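PDB 5HAB: ribonuclease J from Methanolobus psychrophilus R15, which probably degrades RNA as a metal-dependent exoribonuclease of the metallo-beta-lactamase and beta-CASP family. Local coordinates for residues Ala117-Pro128 and Val146-Lys154; Asp210-Gly218 and Trp417-Pro425. The protein carries 1 engineered substitution. One frame throughout, in Å; residues are numbered along the deposited sequence.

Contact 1 (Ala117-Pro128 and Val146-Lys154); sequences AHRYAAPIIATP and VKNNIVALK
With CG set beside its backbone N (chi1 -53°) and the amide turned by chi2 of 64°, Asn148 slips its ND2 among the carbonyls of Ala117, Tyr120 and Ala122. Asparagine suits the place because one short side chain brings an NH2 group to peptide oxygens of a loop. The bond to Ala122 O is the straight one, ND2 to O 2.6 Å at 176°, and lies in the amide plane. Ala117 O is met from above its carbonyl plane by ND2 at 3.1 Å, while Tyr120 N reaches that oxygen from the other face; the link to Tyr120 O is weak. Beyond this grip the chains run parallel, bonded from Ile124 N to Asn149 O at 2.9 Å through to Leu153 N and Ala126 O at 2.7 Å. Beta-branched Ile124, Ile125, Ile150 and Val151 favour such extended backbone. Ile124 CB meets Ile150 CG1 at 4.1 Å on one face; Ile125 shares the other with Val151, its CG2 alongside Leu153 CB at 3.8 Å. Strands 124-126 and 150-152 and helix 128-138 form a beta-alpha-beta unit. Thr131 of that helix packs on Ala126 and Ile150, Phe169 of strand 166-172 on Ile125 and Leu153, and strand 96-102 continues the sheet beyond strand 124-126.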
ATOM      1  N   ALA B 117      37.186  -3.418  14.546  1.00 28.34           N
ATOM      2  CA  ALA B 117      38.141  -2.329  14.750  1.00 43.66           C
ATOM      3  C   ALA B 117      39.501  -2.816  15.270  1.00 55.17           C
ATOM      4  O   ALA B 117      40.538  -2.231  14.949  1.00 41.34           O
ATOM      5  CB  ALA B 117      37.570  -1.296  15.697  1.00 31.24           C
ATOM      6  N   HIS B 118      39.499  -3.898  16.044  1.00 48.26           N
ATOM      7  CA  HIS B 118      40.715  -4.359  16.712  1.00 51.79           C
ATOM      8  C   HIS B 118      41.731  -4.965  15.745  1.00 53.30           C
ATOM      9  O   HIS B 118      42.860  -5.257  16.134  1.00 59.96           O
ATOM     10  CB  HIS B 118      40.378  -5.374  17.811  1.00 47.27           C
ATOM     11  CG  HIS B 118      39.753  -6.636  17.306  1.00 49.74           C
ATOM     12  ND1 HIS B 118      40.473  -7.619  16.664  1.00 50.33           N
ATOM     13  CD2 HIS B 118      38.476  -7.083  17.366  1.00 58.31           C
ATOM     14  CE1 HIS B 118      39.665  -8.612  16.337  1.00 61.44           C
ATOM     15  NE2 HIS B 118      38.448  -8.312  16.753  1.00 56.87           N
ATOM     16  N   ARG B 119      41.322  -5.181  14.498  1.00 52.63           N
ATOM     17  CA  ARG B 119      42.219  -5.734  13.488  1.00 48.22           C
ATOM     18  C   ARG B 119      43.020  -4.664  12.757  1.00 51.37           C
ATOM     19  O   ARG B 119      43.934  -4.978  11.997  1.00 63.59           O
ATOM     20  CB  ARG B 119      41.434  -6.570  12.479  1.00 33.82           C
ATOM     21  CG  ARG B 119      41.037  -7.921  13.023  1.00 50.07           C
ATOM     22  CD  ARG B 119      40.460  -8.815  11.950  1.00 48.77           C
ATOM     23  NE  ARG B 119      39.883 -10.008  12.554  1.00 50.87           N
ATOM     24  CZ  ARG B 119      38.596 -10.138  12.848  1.00 75.48           C
ATOM     25  NH1 ARG B 119      37.760  -9.137  12.602  1.00 70.94           N
ATOM     26  NH2 ARG B 119      38.147 -11.257  13.400  1.00 67.01           N
ATOM     27  N   TYR B 120      42.675  -3.401  12.980  1.00 53.95           N
ATOM     28  CA  TYR B 120      43.378  -2.304  12.324  1.00 44.16           C
ATOM     29  C   TYR B 120      44.293  -1.591  13.310  1.00 51.38           C
ATOM     30  O   TYR B 120      43.925  -1.363  14.463  1.00 44.85           O
ATOM     31  CB  TYR B 120      42.386  -1.318  11.699  1.00 48.32           C
ATOM     32  CG  TYR B 120      41.520  -1.942  10.631  1.00 45.05           C
ATOM     33  CD1 TYR B 120      41.952  -2.016   9.312  1.00 41.70           C
ATOM     34  CD2 TYR B 120      40.280  -2.481  10.947  1.00 43.09           C
ATOM     35  CE1 TYR B 120      41.165  -2.597   8.334  1.00 37.01           C
ATOM     36  CE2 TYR B 120      39.489  -3.066   9.978  1.00 39.28           C
ATOM     37  CZ  TYR B 120      39.933  -3.121   8.676  1.00 43.70           C
ATOM     38  OH  TYR B 120      39.137  -3.704   7.718  1.00 43.94           O
ATOM     39  N   ALA B 121      45.494  -1.256  12.847  1.00 62.09           N
ATOM     40  CA  ALA B 121      46.459  -0.521  13.654  1.00 61.59           C
ATOM     41  C   ALA B 121      46.202   0.976  13.529  1.00 63.79           C
ATOM     42  O   ALA B 121      46.989   1.715  12.934  1.00 48.73           O
ATOM     43  CB  ALA B 121      47.878  -0.863  13.233  1.00 65.58           C
ATOM     44  N   ALA B 122      45.075   1.411  14.082  1.00 61.52           N
ATOM     45  CA  ALA B 122      44.632   2.790  13.936  1.00 46.06           C
ATOM     46  C   ALA B 122      43.803   3.222  15.142  1.00 33.56           C
ATOM     47  O   ALA B 122      43.116   2.404  15.751  1.00 37.23           O
ATOM     48  CB  ALA B 122      43.829   2.955  12.642  1.00 40.30           C
ATOM     49  N   PRO B 123      43.894   4.505  15.512  1.00 38.10           N
ATOM     50  CA  PRO B 123      43.040   5.068  16.561  1.00 42.90           C
ATOM     51  C   PRO B 123      41.619   5.312  16.056  1.00 55.14           C
ATOM     52  O   PRO B 123      41.413   5.467  14.852  1.00 41.67           O
ATOM     53  CB  PRO B 123      43.726   6.389  16.890  1.00 37.58           C
ATOM     54  CG  PRO B 123      44.316   6.801  15.592  1.00 29.09           C
ATOM     55  CD  PRO B 123      44.758   5.532  14.906  1.00 32.94           C
ATOM     56  N   ILE B 124      40.658   5.359  16.969  1.00 50.78           N
ATOM     57  CA  ILE B 124      39.284   5.695  16.626  1.00 34.58           C
ATOM     58  C   ILE B 124      39.040   7.160  16.951  1.00 51.75           C
ATOM     59  O   ILE B 124      39.260   7.582  18.077  1.00 56.20           O
ATOM     60  CB  ILE B 124      38.296   4.793  17.372  1.00 42.96           C
ATOM     61  CG1 ILE B 124      38.487   3.336  16.947  1.00 27.23           C
ATOM     62  CG2 ILE B 124      36.870   5.252  17.122  1.00 44.57           C
ATOM     63  CD1 ILE B 124      37.683   2.353  17.762  1.00 29.76           C
ATOM     64  N   ILE B 125      38.595   7.940  15.973  1.00 36.07           N
ATOM     65  CA  ILE B 125      38.388   9.365  16.198  1.00 41.94           C
ATOM     66  C   ILE B 125      36.894   9.653  16.246  1.00 60.45           C
ATOM     67  O   ILE B 125      36.142   9.222  15.367  1.00 39.31           O
ATOM     68  CB  ILE B 125      39.069  10.213  15.119  1.00 39.48           C
ATOM     69  CG1 ILE B 125      40.537   9.813  14.966  1.00 50.62           C
ATOM     70  CG2 ILE B 125      38.942  11.693  15.455  1.00 43.82           C
ATOM     71  CD1 ILE B 125      41.188  10.374  13.717  1.00 50.43           C
ATOM     72  N   ALA B 126      36.458  10.372  17.276  1.00 50.09           N
ATOM     73  CA  ALA B 126      35.029  10.617  17.448  1.00 44.82           C
ATOM     74  C   ALA B 126      34.754  11.787  18.383  1.00 51.12           C
ATOM     75  O   ALA B 126      35.664  12.320  19.015  1.00 61.30           O
ATOM     76  CB  ALA B 126      34.340   9.357  17.963  1.00 39.68           C
ATOM     77  N   THR B 127      33.493  12.198  18.449  1.00 39.43           N
ATOM     78  CA  THR B 127      33.077  13.247  19.369  1.00 42.51           C
ATOM     79  C   THR B 127      33.064  12.717  20.801  1.00 41.65           C
ATOM     80  O   THR B 127      32.932  11.507  21.004  1.00 41.46           O
ATOM     81  CB  THR B 127      31.681  13.786  19.002  1.00 44.35           C
ATOM     82  OG1 THR B 127      30.725  12.719  19.069  1.00 42.04           O
ATOM     83  CG2 THR B 127      31.692  14.394  17.609  1.00 38.93           C
ATOM     84  N   PRO B 128      33.188  13.617  21.794  1.00 45.24           N
ATOM     85  CA  PRO B 128      33.197  13.249  23.216  1.00 37.86           C
ATOM     86  C   PRO B 128      32.129  12.234  23.611  1.00 49.85           C
ATOM     87  O   PRO B 128      32.467  11.202  24.199  1.00 53.01           O
ATOM     88  CB  PRO B 128      32.956  14.589  23.911  1.00 40.74           C
ATOM     89  CG  PRO B 128      33.643  15.569  23.024  1.00 46.14           C
ATOM     90  CD  PRO B 128      33.463  15.057  21.610  1.00 49.41           C
ATOM     91  N   VAL B 146      42.870  -6.352  22.551  1.00 44.06           N
ATOM     92  CA  VAL B 146      43.418  -5.142  21.946  1.00 52.12           C
ATOM     93  C   VAL B 146      42.351  -4.052  21.802  1.00 62.22           C
ATOM     94  O   VAL B 146      41.299  -4.274  21.206  1.00 61.93           O
ATOM     95  CB  VAL B 146      44.067  -5.457  20.583  1.00 67.20           C
ATOM     96  CG1 VAL B 146      43.232  -6.482  19.818  1.00 69.83           C
ATOM     97  CG2 VAL B 146      44.242  -4.181  19.765  1.00 58.69           C
ATOM     98  N   LYS B 147      42.634  -2.878  22.362  1.00 53.84           N
ATOM     99  CA  LYS B 147      41.726  -1.739  22.280  1.00 52.07           C
ATOM    100  C   LYS B 147      42.376  -0.572  21.549  1.00 59.08           C
ATOM    101  O   LYS B 147      43.434  -0.098  21.962  1.00 70.84           O
ATOM    102  CB  LYS B 147      41.303  -1.272  23.675  1.00 52.00           C
ATOM    103  CG  LYS B 147      40.673  -2.329  24.554  1.00 55.06           C
ATOM    104  CD  LYS B 147      40.434  -1.769  25.950  1.00 60.46           C
ATOM    105  CE  LYS B 147      39.918  -2.834  26.901  1.00 74.32           C
ATOM    106  NZ  LYS B 147      39.827  -2.322  28.297  1.00 76.66           N
ATOM    107  N   ASN B 148      41.753  -0.105  20.471  1.00 50.30           N
ATOM    108  CA  ASN B 148      42.271   1.057  19.759  1.00 47.27           C
ATOM    109  C   ASN B 148      42.181   2.251  20.705  1.00 42.85           C
ATOM    110  O   ASN B 148      41.209   2.375  21.450  1.00 54.69           O
ATOM    111  CB  ASN B 148      41.472   1.320  18.477  1.00 45.57           C
ATOM    112  CG  ASN B 148      41.363   0.091  17.584  1.00 54.96           C
ATOM    113  OD1 ASN B 148      40.761  -0.918  17.960  1.00 48.85           O
ATOM    114  ND2 ASN B 148      41.938   0.178  16.386  1.00 39.66           N
ATOM    115  N   ASN B 149      43.170   3.138  20.680  1.00 41.83           N
ATOM    116  CA  ASN B 149      43.045   4.368  21.457  1.00 70.19           C
ATOM    117  C   ASN B 149      41.981   5.241  20.808  1.00 59.92           C
ATOM    118  O   ASN B 149      41.819   5.238  19.588  1.00 42.38           O
ATOM    119  CB  ASN B 149      44.384   5.116  21.580  1.00 42.42           C
ATOM    120  CG  ASN B 149      44.967   5.506  20.241  1.00 53.12           C
ATOM    121  OD1 ASN B 149      45.167   4.659  19.369  1.00 55.22           O
ATOM    122  ND2 ASN B 149      45.251   6.796  20.069  1.00 50.25           N
ATOM    123  N   ILE B 150      41.271   6.009  21.620  1.00 53.37           N
ATOM    124  CA  ILE B 150      40.216   6.844  21.085  1.00 39.52           C
ATOM    125  C   ILE B 150      40.531   8.310  21.294  1.00 50.97           C
ATOM    126  O   ILE B 150      40.797   8.762  22.409  1.00 56.46           O
ATOM    127  CB  ILE B 150      38.860   6.482  21.693  1.00 55.83           C
ATOM    128  CG1 ILE B 150      38.585   4.994  21.498  1.00 46.89           C
ATOM    129  CG2 ILE B 150      37.764   7.299  21.042  1.00 37.80           C
ATOM    130  CD1 ILE B 150      37.406   4.492  22.272  1.00 45.07           C
ATOM    131  N   VAL B 151      40.494   9.046  20.195  1.00 39.51           N
ATOM    132  CA  VAL B 151      40.775  10.461  20.202  1.00 42.74           C
ATOM    133  C   VAL B 151      39.453  11.208  20.109  1.00 62.01           C
ATOM    134  O   VAL B 151      38.630  10.975  19.208  1.00 50.98           O
ATOM    135  CB  VAL B 151      41.714  10.842  19.053  1.00 47.25           C
ATOM    136  CG1 VAL B 151      42.102  12.310  19.142  1.00 43.45           C
ATOM    137  CG2 VAL B 151      42.942   9.942  19.064  1.00 49.32           C
ATOM    138  N   ALA B 152      39.250  12.098  21.071  1.00 47.06           N
ATOM    139  CA  ALA B 152      38.062  12.916  21.095  1.00 33.69           C
ATOM    140  C   ALA B 152      38.287  14.140  20.228  1.00 54.43           C
ATOM    141  O   ALA B 152      39.176  14.950  20.490  1.00 58.85           O
ATOM    142  CB  ALA B 152      37.715  13.315  22.523  1.00 40.23           C
ATOM    143  N   LEU B 153      37.472  14.265  19.189  1.00 48.09           N
ATOM    144  CA  LEU B 153      37.535  15.421  18.317  1.00 47.08           C
ATOM    145  C   LEU B 153      36.163  16.083  18.304  1.00 55.43           C
ATOM    146  O   LEU B 153      35.150  15.428  18.052  1.00 57.94           O
ATOM    147  CB  LEU B 153      37.970  15.013  16.908  1.00 39.59           C
ATOM    148  CG  LEU B 153      38.296  16.172  15.970  1.00 48.18           C
ATOM    149  CD1 LEU B 153      39.469  16.965  16.522  1.00 46.23           C
ATOM    150  CD2 LEU B 153      38.590  15.666  14.567  1.00 40.67           C
ATOM    151  N   LYS B 154      36.129  17.374  18.611  1.00 54.10           N
ATOM    152  CA  LYS B 154      34.868  18.094  18.707  1.00 40.79           C
ATOM    153  C   LYS B 154      34.489  18.700  17.366  1.00 60.53           C
ATOM    154  O   LYS B 154      35.346  18.942  16.511  1.00 43.45           O
ATOM    155  CB  LYS B 154      34.945  19.193  19.771  1.00 46.77           C
ATOM    156  CG  LYS B 154      34.939  18.683  21.206  1.00 59.35           C
ATOM    157  CD  LYS B 154      35.018  19.835  22.200  1.00 57.12           C
ATOM    158  CE  LYS B 154      35.291  19.333  23.612  1.00 71.86           C
ATOM    159  NZ  LYS B 154      35.299  20.439  24.611  1.00 77.49           N
TER

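Contact 2 (Asp210-Gly218 and Trp417-Pro425)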
ATOM      1  N   ASP B 210      26.205  24.070  10.515  1.00 52.92           N
ATOM      2  CA  ASP B 210      27.221  25.031  10.121  1.00 40.24           C
ATOM      3  C   ASP B 210      27.150  25.339   8.633  1.00 40.70           C
ATOM      4  O   ASP B 210      28.038  24.954   7.878  1.00 50.92           O
ATOM      5  CB  ASP B 210      28.608  24.502  10.485  1.00 53.91           C
ATOM      6  CG  ASP B 210      29.633  25.609  10.637  1.00 58.37           C
ATOM      7  OD1 ASP B 210      29.381  26.736  10.156  1.00 51.53           O
ATOM      8  OD2 ASP B 210      30.697  25.349  11.233  1.00 43.93           O
ATOM      9  N   PHE B 211      26.105  26.047   8.217  1.00 43.55           N
ATOM     10  CA  PHE B 211      25.907  26.351   6.805  1.00 41.24           C
ATOM     11  C   PHE B 211      27.058  27.178   6.237  1.00 45.16           C
ATOM     12  O   PHE B 211      27.464  26.985   5.091  1.00 53.31           O
ATOM     13  CB  PHE B 211      24.581  27.083   6.601  1.00 52.87           C
ATOM     14  CG  PHE B 211      23.374  26.257   6.956  1.00 63.82           C
ATOM     15  CD1 PHE B 211      23.023  25.157   6.190  1.00 52.72           C
ATOM     16  CD2 PHE B 211      22.588  26.583   8.048  1.00 61.41           C
ATOM     17  CE1 PHE B 211      21.915  24.393   6.508  1.00 51.66           C
ATOM     18  CE2 PHE B 211      21.477  25.825   8.371  1.00 79.83           C
ATOM     19  CZ  PHE B 211      21.140  24.728   7.598  1.00 65.06           C
ATOM     20  N   ASP B 212      27.578  28.089   7.053  1.00 54.30           N
ATOM     21  CA  ASP B 212      28.706  28.934   6.675  1.00 43.57           C
ATOM     22  C   ASP B 212      29.913  28.097   6.269  1.00 46.86           C
ATOM     23  O   ASP B 212      30.511  28.314   5.211  1.00 43.50           O
ATOM     24  CB  ASP B 212      29.080  29.862   7.827  1.00 53.19           C
ATOM     25  CG  ASP B 212      28.033  30.924   8.081  1.00 67.73           C
ATOM     26  OD1 ASP B 212      27.209  31.176   7.176  1.00 56.78           O
ATOM     27  OD2 ASP B 212      28.028  31.496   9.191  1.00 90.29           O
ATOM     28  N   ARG B 213      30.273  27.145   7.125  1.00 36.55           N
ATOM     29  CA  ARG B 213      31.415  26.286   6.861  1.00 37.80           C
ATOM     30  C   ARG B 213      31.162  25.421   5.636  1.00 59.21           C
ATOM     31  O   ARG B 213      32.077  25.169   4.858  1.00 50.38           O
ATOM     32  CB  ARG B 213      31.736  25.411   8.074  1.00 44.62           C
ATOM     33  CG  ARG B 213      32.979  24.554   7.901  1.00 42.34           C
ATOM     34  CD  ARG B 213      34.186  25.415   7.554  1.00 41.62           C
ATOM     35  NE  ARG B 213      35.367  24.610   7.264  1.00 43.16           N
ATOM     36  CZ  ARG B 213      36.238  24.890   6.300  1.00 46.16           C
ATOM     37  NH1 ARG B 213      36.057  25.953   5.530  1.00 47.36           N
ATOM     38  NH2 ARG B 213      37.286  24.101   6.102  1.00 52.60           N
ATOM     39  N   LEU B 214      29.919  24.977   5.458  1.00 47.41           N
ATOM     40  CA  LEU B 214      29.569  24.176   4.290  1.00 46.73           C
ATOM     41  C   LEU B 214      29.808  24.977   3.016  1.00 48.87           C
ATOM     42  O   LEU B 214      30.382  24.468   2.047  1.00 48.16           O
ATOM     43  CB  LEU B 214      28.111  23.710   4.356  1.00 38.03           C
ATOM     44  CG  LEU B 214      27.706  22.784   5.510  1.00 42.91           C
ATOM     45  CD1 LEU B 214      26.229  22.410   5.419  1.00 49.65           C
ATOM     46  CD2 LEU B 214      28.574  21.542   5.550  1.00 29.88           C
ATOM     47  N   LYS B 215      29.397  26.243   3.037  1.00 46.94           N
ATOM     48  CA  LYS B 215      29.565  27.118   1.880  1.00 44.41           C
ATOM     49  C   LYS B 215      31.046  27.361   1.599  1.00 44.84           C
ATOM     50  O   LYS B 215      31.499  27.281   0.448  1.00 55.45           O
ATOM     51  CB  LYS B 215      28.847  28.448   2.106  1.00 52.21           C
ATOM     52  CG  LYS B 215      27.342  28.333   2.263  1.00 62.95           C
ATOM     53  CD  LYS B 215      26.707  29.704   2.440  1.00 55.38           C
ATOM     54  CE  LYS B 215      25.253  29.592   2.863  1.00 65.10           C
ATOM     55  NZ  LYS B 215      24.641  30.934   3.062  1.00 87.00           N
ATOM     56  N   GLU B 216      31.792  27.656   2.661  1.00 44.42           N
ATOM     57  CA  GLU B 216      33.239  27.828   2.559  1.00 55.94           C
ATOM     58  C   GLU B 216      33.901  26.606   1.930  1.00 49.75           C
ATOM     59  O   GLU B 216      34.681  26.749   0.998  1.00 53.42           O
ATOM     60  CB  GLU B 216      33.851  28.114   3.931  1.00 59.54           C
ATOM     61  CG  GLU B 216      33.578  29.517   4.442  1.00 67.79           C
ATOM     62  CD  GLU B 216      34.310  29.817   5.736  1.00 84.16           C
ATOM     63  OE1 GLU B 216      34.668  28.858   6.453  1.00 70.10           O
ATOM     64  OE2 GLU B 216      34.526  31.012   6.037  1.00 78.72           O
ATOM     65  N   LEU B 217      33.592  25.415   2.448  1.00 45.66           N
ATOM     66  CA  LEU B 217      34.090  24.156   1.885  1.00 51.94           C
ATOM     67  C   LEU B 217      33.777  24.058   0.403  1.00 41.91           C
ATOM     68  O   LEU B 217      34.631  23.674  -0.398  1.00 51.42           O
ATOM     69  CB  LEU B 217      33.490  22.948   2.605  1.00 46.14           C
ATOM     70  CG  LEU B 217      34.288  22.308   3.735  1.00 54.15           C
ATOM     71  CD1 LEU B 217      33.494  21.162   4.317  1.00 52.90           C
ATOM     72  CD2 LEU B 217      35.626  21.816   3.217  1.00 51.50           C
ATOM     73  N   GLY B 218      32.536  24.381   0.054  1.00 41.50           N
ATOM     74  CA  GLY B 218      32.124  24.427  -1.335  1.00 41.11           C
ATOM     75  C   GLY B 218      33.062  25.269  -2.177  1.00 42.59           C
ATOM     76  O   GLY B 218      33.477  24.860  -3.261  1.00 48.86           O
ATOM     77  N   TRP B 417      19.053  18.688  -1.700  1.00 35.22           N
ATOM     78  CA  TRP B 417      19.153  19.699  -2.748  1.00 34.82           C
ATOM     79  C   TRP B 417      20.040  20.863  -2.295  1.00 39.14           C
ATOM     80  O   TRP B 417      21.007  21.242  -2.971  1.00 48.23           O
ATOM     81  CB  TRP B 417      17.752  20.192  -3.119  1.00 38.78           C
ATOM     82  CG  TRP B 417      17.707  21.242  -4.173  1.00 35.41           C
ATOM     83  CD1 TRP B 417      17.584  22.586  -3.986  1.00 46.30           C
ATOM     84  CD2 TRP B 417      17.743  21.033  -5.588  1.00 37.69           C
ATOM     85  NE1 TRP B 417      17.560  23.231  -5.199  1.00 41.76           N
ATOM     86  CE2 TRP B 417      17.657  22.302  -6.198  1.00 35.80           C
ATOM     87  CE3 TRP B 417      17.852  19.900  -6.397  1.00 39.63           C
ATOM     88  CZ2 TRP B 417      17.672  22.466  -7.580  1.00 35.70           C
ATOM     89  CZ3 TRP B 417      17.866  20.066  -7.771  1.00 50.20           C
ATOM     90  CH2 TRP B 417      17.778  21.339  -8.347  1.00 44.40           C
ATOM     91  N   GLU B 418      19.722  21.408  -1.126  1.00 38.80           N
ATOM     92  CA  GLU B 418      20.471  22.540  -0.600  1.00 39.17           C
ATOM     93  C   GLU B 418      21.896  22.152  -0.190  1.00 39.86           C
ATOM     94  O   GLU B 418      22.831  22.935  -0.374  1.00 48.98           O
ATOM     95  CB  GLU B 418      19.716  23.165   0.574  1.00 40.22           C
ATOM     96  CG  GLU B 418      18.370  23.752   0.149  1.00 60.23           C
ATOM     97  CD  GLU B 418      17.829  24.774   1.129  1.00 90.92           C
ATOM     98  OE1 GLU B 418      16.784  25.389   0.821  1.00 65.61           O
ATOM     99  OE2 GLU B 418      18.448  24.969   2.198  1.00 95.96           O
ATOM    100  N   LEU B 419      22.067  20.951   0.353  1.00 35.33           N
ATOM    101  CA  LEU B 419      23.408  20.459   0.674  1.00 40.82           C
ATOM    102  C   LEU B 419      24.262  20.421  -0.592  1.00 41.80           C
ATOM    103  O   LEU B 419      25.421  20.847  -0.602  1.00 40.89           O
ATOM    104  CB  LEU B 419      23.349  19.069   1.311  1.00 33.63           C
ATOM    105  CG  LEU B 419      24.705  18.413   1.602  1.00 39.41           C
ATOM    106  CD1 LEU B 419      25.493  19.228   2.610  1.00 38.05           C
ATOM    107  CD2 LEU B 419      24.533  16.989   2.096  1.00 28.75           C
ATOM    108  N   LEU B 420      23.665  19.910  -1.662  1.00 38.94           N
ATOM    109  CA  LEU B 420      24.328  19.805  -2.948  1.00 37.06           C
ATOM    110  C   LEU B 420      24.689  21.195  -3.468  1.00 46.86           C
ATOM    111  O   LEU B 420      25.751  21.386  -4.059  1.00 46.43           O
ATOM    112  CB  LEU B 420      23.426  19.070  -3.940  1.00 40.05           C
ATOM    113  CG  LEU B 420      24.062  18.013  -4.836  1.00 43.43           C
ATOM    114  CD1 LEU B 420      25.011  17.152  -4.026  1.00 28.23           C
ATOM    115  CD2 LEU B 420      22.975  17.150  -5.448  1.00 31.26           C
ATOM    116  N   ARG B 421      23.820  22.173  -3.223  1.00 39.45           N
ATOM    117  CA  ARG B 421      24.092  23.527  -3.703  1.00 51.24           C
ATOM    118  C   ARG B 421      25.160  24.231  -2.869  1.00 49.30           C
ATOM    119  O   ARG B 421      25.861  25.112  -3.365  1.00 50.49           O
ATOM    120  CB  ARG B 421      22.814  24.369  -3.704  1.00 49.18           C
ATOM    121  CG  ARG B 421      21.818  24.016  -4.800  1.00 73.63           C
ATOM    122  CD  ARG B 421      20.766  25.115  -4.987  1.00 71.73           C
ATOM    123  NE  ARG B 421      21.260  26.446  -4.635  1.00 81.76           N
ATOM    124  CZ  ARG B 421      20.958  27.080  -3.504  1.00 80.07           C
ATOM    125  NH1 ARG B 421      20.163  26.501  -2.613  1.00 76.84           N
ATOM    126  NH2 ARG B 421      21.453  28.286  -3.264  1.00 72.50           N
ATOM    127  N   MET B 422      25.312  23.818  -1.617  1.00 43.00           N
ATOM    128  CA  MET B 422      26.305  24.432  -0.747  1.00 38.15           C
ATOM    129  C   MET B 422      27.702  23.839  -0.945  1.00 46.66           C
ATOM    130  O   MET B 422      28.675  24.572  -1.121  1.00 42.38           O
ATOM    131  CB  MET B 422      25.875  24.296   0.716  1.00 48.42           C
ATOM    132  CG  MET B 422      24.728  25.221   1.098  1.00 54.26           C
ATOM    133  SD  MET B 422      24.320  25.168   2.855  1.00 53.87           S
ATOM    134  CE  MET B 422      23.619  23.525   2.991  1.00 57.84           C
ATOM    135  N   LEU B 423      27.800  22.515  -0.926  1.00 36.77           N
ATOM    136  CA  LEU B 423      29.102  21.865  -1.019  1.00 43.98           C
ATOM    137  C   LEU B 423      29.648  21.863  -2.441  1.00 38.74           C
ATOM    138  O   LEU B 423      30.856  21.734  -2.642  1.00 39.31           O
ATOM    139  CB  LEU B 423      29.020  20.431  -0.493  1.00 36.70           C
ATOM    140  CG  LEU B 423      28.970  20.294   1.028  1.00 42.99           C
ATOM    141  CD1 LEU B 423      28.873  18.829   1.436  1.00 30.96           C
ATOM    142  CD2 LEU B 423      30.198  20.952   1.646  1.00 35.99           C
ATOM    143  N   LYS B 424      28.753  22.020  -3.413  1.00 41.00           N
ATOM    144  CA  LYS B 424      29.094  21.934  -4.836  1.00 34.96           C
ATOM    145  C   LYS B 424      30.125  20.841  -5.145  1.00 40.22           C
ATOM    146  O   LYS B 424      31.160  21.111  -5.752  1.00 39.68           O
ATOM    147  CB  LYS B 424      29.597  23.290  -5.337  1.00 37.43           C
ATOM    148  CG  LYS B 424      28.601  24.425  -5.125  1.00 44.61           C
ATOM    149  CD  LYS B 424      29.164  25.762  -5.588  1.00 57.96           C
ATOM    150  CE  LYS B 424      28.595  26.915  -4.772  1.00 60.39           C
ATOM    151  NZ  LYS B 424      29.242  28.214  -5.118  1.00 77.24           N
ATOM    152  N   PRO B 425      29.848  19.599  -4.718  1.00 40.66           N
ATOM    153  CA  PRO B 425      30.867  18.566  -4.915  1.00 29.26           C
ATOM    154  C   PRO B 425      31.106  18.230  -6.384  1.00 32.75           C
ATOM    155  O   PRO B 425      30.203  18.330  -7.212  1.00 44.75           O
ATOM    156  CB  PRO B 425      30.285  17.367  -4.168  1.00 30.24           C
ATOM    157  CG  PRO B 425      28.822  17.552  -4.274  1.00 37.19           C
ATOM    158  CD  PRO B 425      28.603  19.039  -4.164  1.00 36.72           C
TER
HETATM  159  O   HOH W   1      29.797  27.488  -1.936  1.00 52.69           O
HETATM  160  O   HOH W   2      33.704  22.329  -4.623  1.00 39.30           O
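Apolar packing joins Phe211 and Leu214 to Met422, whose flexible thioether touches both the ring and the leucine branch. Met422 SD is placed by chi1, with CG beside the backbone N, and by an extended chi2; the bend at chi3 (-69°) then lays the methyl CE against Phe211 CD1 and Leu214. SD stands 3.6 Å from Phe211 CD1 at the ring edge, 76° off the ring normal, a Met-aromatic contact made at the rim of the ring. The methyl CE also lies at that edge, in the ring plane, and touches Leu214 CD1 at 3.7 Å. Leu423 packs on Leu217 CB through its CD2, at 4.0 Å, and the same methyl approaches the backbone at Leu214 O. Leucine suits the place because one branch reaches the neighbouring helix, while its side chain also packs on Leu225 of strand 222-228.

The two helices, 211-220 and 413-423, lie on one side of the sheet containing strands 222-228 and 427-431, as helices flank the sheets in the αββα sandwich of metallo-beta-lactamases. The axes of the short helical segments come within 8.1 Å and run at 51° to each other. Phe181 of strand 179-186 touches Leu214 and Leu419.

Backbone contacts close the crossing at Gly218. Its CA comes to 3.3 Å from Leu423 O and makes a second CA-H...O contact with Met422 O; glycine, with no side chain, lets the two backbones come this close.

Two waters supply the polar links. One donates to both Lys215 O and Met422 O; the other donates to Gly218 O, at 2.9 Å, and to Lys424 O, where positive phi marks the chain leaving the helix.

At the subunit interface, Lys215 NZ forms a salt bridge with Glu256 of the second subunit, and that glutamate also packs on Phe211 and Met422.

Contact 1 is complete before contact 2 opens along the chain. Their centres are 28 Å apart, their nearest atoms about 10 Å, and they do not touch. Contact 1 lies at the 150-152 end of the seven-stranded mixed sheet; contact 2 packs helices 211-220 and 413-423 against the six-stranded one. The two sheets thus each carry one contact. Contact 1 closes locally, around one intervening helix, whereas contact 2 joins segments 199 residues apart at their closest ends, bringing the chain back to the metallo-beta-lactamase part after the beta-CASP region. Contact 2 also meets the second subunit, which contact 1 does not. Both are structural packing, about 14 and 16 Å from the bound RNA at their nearest atoms.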